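Rhamnosidase B (Bacillus sp., PDB 2OKX) probably acts as an inverting glycoside hydrolase of family 78, cleaving terminal alpha-L-rhamnose from its substrates. Local coordinates at residues L223-N227 with D309-S314. Residues are numbered along the deposited sequence; the frame is centred on the assembly and turned at random.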
ATOM      1  N   LEU A 223      -2.953   4.273  20.670  1.00 23.46           N
ATOM      2  CA  LEU A 223      -3.729   5.507  20.706  1.00 23.96           C
ATOM      3  C   LEU A 223      -3.801   6.205  19.360  1.00 23.38           C
ATOM      4  O   LEU A 223      -2.798   6.319  18.662  1.00 23.14           O
ATOM      5  CB  LEU A 223      -3.114   6.492  21.709  1.00 23.98           C
ATOM      6  CG  LEU A 223      -2.134   6.018  22.786  1.00 26.56           C
ATOM      7  CD1 LEU A 223      -1.673   7.230  23.593  1.00 24.55           C
ATOM      8  CD2 LEU A 223      -2.778   4.990  23.690  1.00 25.45           C
ATOM      9  N   ASP A 224      -4.990   6.674  18.996  1.00 23.15           N
ATOM     10  CA  ASP A 224      -5.147   7.407  17.750  1.00 24.22           C
ATOM     11  C   ASP A 224      -5.111   8.881  18.150  1.00 24.51           C
ATOM     12  O   ASP A 224      -6.147   9.527  18.326  1.00 24.69           O
ATOM     13  CB  ASP A 224      -6.472   7.060  17.076  1.00 24.44           C
ATOM     14  CG  ASP A 224      -6.574   7.628  15.675  1.00 24.47           C
ATOM     15  OD1 ASP A 224      -7.381   7.103  14.878  1.00 26.18           O
ATOM     16  OD2 ASP A 224      -5.855   8.602  15.371  1.00 23.53           O
ATOM     17  N   LEU A 225      -3.897   9.390  18.321  1.00 23.62           N
ATOM     18  CA  LEU A 225      -3.684  10.774  18.720  1.00 23.95           C
ATOM     19  C   LEU A 225      -4.164  11.773  17.676  1.00 24.39           C
ATOM     20  O   LEU A 225      -4.583  12.877  18.018  1.00 23.34           O
ATOM     21  CB  LEU A 225      -2.201  11.000  19.024  1.00 23.45           C
ATOM     22  CG  LEU A 225      -1.650  10.228  20.225  1.00 24.45           C
ATOM     23  CD1 LEU A 225      -0.150  10.462  20.357  1.00 23.10           C
ATOM     24  CD2 LEU A 225      -2.376  10.666  21.490  1.00 27.14           C
ATOM     25  N   ARG A 226      -4.107  11.387  16.405  1.00 23.49           N
ATOM     26  CA  ARG A 226      -4.545  12.265  15.323  1.00 23.65           C
ATOM     27  C   ARG A 226      -6.021  12.630  15.483  1.00 24.59           C
ATOM     28  O   ARG A 226      -6.382  13.808  15.487  1.00 24.71           O
ATOM     29  CB  ARG A 226      -4.321  11.580  13.966  1.00 22.94           C
ATOM     30  CG  ARG A 226      -4.900  12.321  12.757  1.00 23.25           C
ATOM     31  CD  ARG A 226      -4.820  11.434  11.518  1.00 22.69           C
ATOM     32  NE  ARG A 226      -5.598  11.935  10.388  1.00 21.55           N
ATOM     33  CZ  ARG A 226      -5.182  12.867   9.535  1.00 21.13           C
ATOM     34  NH1 ARG A 226      -5.970  13.253   8.537  1.00 21.29           N
ATOM     35  NH2 ARG A 226      -3.982  13.410   9.672  1.00 21.16           N
ATOM     36  N   ASN A 227      -6.876  11.619  15.619  1.00 23.59           N
ATOM     37  CA  ASN A 227      -8.303  11.864  15.765  1.00 24.53           C
ATOM     38  C   ASN A 227      -8.668  12.394  17.159  1.00 24.65           C
ATOM     39  O   ASN A 227      -9.702  13.040  17.330  1.00 25.87           O
ATOM     40  CB  ASN A 227      -9.103  10.587  15.454  1.00 24.27           C
ATOM     41  CG  ASN A 227      -9.019  10.175  13.983  1.00 25.74           C
ATOM     42  OD1 ASN A 227      -8.544  10.932  13.128  1.00 25.49           O
ATOM     43  ND2 ASN A 227      -9.497   8.972  13.682  1.00 22.85           N
ATOM     44  N   ASP A 309       1.144  14.411  12.286  1.00 23.02           N
ATOM     45  CA  ASP A 309       0.621  13.052  12.353  1.00 22.50           C
ATOM     46  C   ASP A 309      -0.251  12.800  11.129  1.00 22.77           C
ATOM     47  O   ASP A 309      -1.325  13.387  10.994  1.00 24.99           O
ATOM     48  CB  ASP A 309      -0.215  12.878  13.631  1.00 22.41           C
ATOM     49  CG  ASP A 309      -0.481  11.417  13.973  1.00 24.94           C
ATOM     50  OD1 ASP A 309      -0.411  10.561  13.069  1.00 25.05           O
ATOM     51  OD2 ASP A 309      -0.778  11.124  15.150  1.00 25.23           O
ATOM     52  N   HIS A 310       0.203  11.932  10.233  1.00 21.57           N
ATOM     53  CA  HIS A 310      -0.571  11.640   9.032  1.00 21.58           C
ATOM     54  C   HIS A 310      -1.704  10.675   9.371  1.00 21.06           C
ATOM     55  O   HIS A 310      -2.716  10.605   8.672  1.00 21.87           O
ATOM     56  CB  HIS A 310       0.324  11.017   7.956  1.00 21.37           C
ATOM     57  CG  HIS A 310      -0.081  11.367   6.558  1.00 22.00           C
ATOM     58  ND1 HIS A 310      -1.387  11.636   6.204  1.00 23.68           N
ATOM     59  CD2 HIS A 310       0.647  11.488   5.423  1.00 20.64           C
ATOM     60  CE1 HIS A 310      -1.444  11.910   4.912  1.00 22.19           C
ATOM     61  NE2 HIS A 310      -0.223  11.827   4.415  1.00 24.12           N
ATOM     62  N   GLY A 311      -1.526   9.931  10.456  1.00 20.94           N
ATOM     63  CA  GLY A 311      -2.535   8.973  10.859  1.00 21.55           C
ATOM     64  C   GLY A 311      -1.888   7.658  11.250  1.00 23.27           C
ATOM     65  O   GLY A 311      -0.703   7.434  10.987  1.00 22.42           O
ATOM     66  N   GLY A 312      -2.665   6.780  11.873  1.00 23.13           N
ATOM     67  CA  GLY A 312      -2.115   5.510  12.310  1.00 24.06           C
ATOM     68  C   GLY A 312      -1.998   5.529  13.822  1.00 23.92           C
ATOM     69  O   GLY A 312      -2.145   6.580  14.443  1.00 24.97           O
ATOM     70  N   SER A 313      -1.716   4.378  14.418  1.00 23.60           N
ATOM     71  CA  SER A 313      -1.614   4.285  15.867  1.00 24.09           C
ATOM     72  C   SER A 313      -0.288   4.736  16.465  1.00 23.97           C
ATOM     73  O   SER A 313       0.777   4.533  15.881  1.00 23.95           O
ATOM     74  CB  SER A 313      -1.883   2.842  16.312  1.00 22.18           C
ATOM     75  OG  SER A 313      -3.177   2.422  15.923  1.00 22.60           O
ATOM     76  N   SER A 314      -0.379   5.367  17.634  1.00 23.67           N
ATOM     77  CA  SER A 314       0.788   5.801  18.396  1.00 23.29           C
ATOM     78  C   SER A 314       0.791   4.783  19.536  1.00 23.38           C
ATOM     79  O   SER A 314      -0.276   4.361  19.986  1.00 24.18           O
ATOM     80  CB  SER A 314       0.591   7.223  18.932  1.00 24.82           C
ATOM     81  OG  SER A 314       0.525   8.158  17.862  1.00 27.80           O
TER
HETATM   82  O   HOH W   1      -5.025   8.186  12.863  1.00 24.42           O
HETATM   83  O   HOH W   2      -1.613   8.754  16.340  1.00 26.34           O
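One water (water 2) is held by four groups from both segments: it donates to Asp309 OD2 at 2.8 Å and to Gly312 O, and accepts from Ser314 OG at 2.7 Å and, weakly, from Leu225 N. It sits between the first turn of helix 225-229 and the loop 309-314 in the D2 domain, where the chain leaves strand 297-309 of one antiparallel sheet and enters strand 314-320 of another. There Ser314 forms an antiparallel hydrogen-bonded pair with Leu223, the last residue of strand 219-223; Leu223 N reaches Ser314 O at 2.8 Å, and Ser314 N returns the bond to Leu223 O. Beyond it, Asp224 is the N-cap of helix 225-229, its OD2 taking Asn227 N from above the carboxylate plane at 3.2 Å, while OD1 forms a salt bridge with Arg20.

On the first helical turn Leu225 lays CD1 against the Ser314 hydroxyl, 3.5 Å from OG. Arg226, with CG anti to the backbone N (chi1 173°) and the chain extended as far as NE, runs along the loop. Its NH2 meets Asp309 O at 3.0 Å in the guanidinium plane, whereas His310 O lies over one face, offset toward the rim. NH1 is taken up by the carbonyls of His236 and Asn238. An alanine here is likely to leave the carbonyls of Asp309, His236 and Asn238 without this donor and to open a gap beside Gly311 CA.

Asp309 OD1 closes an Asx turn by accepting from Gly311 N and pairs with Arg267, whose NE also binds Ser314 OG; OD2 also binds Tyr242 OH. Both glycines adopt backbone angles in which a CB would press on the preceding carbonyl, and at Gly311 the CA already sits 3.4 Å from Arg226 CD. At Gly312, water 1 accepts from the backbone N and donates to Asp224 OD2.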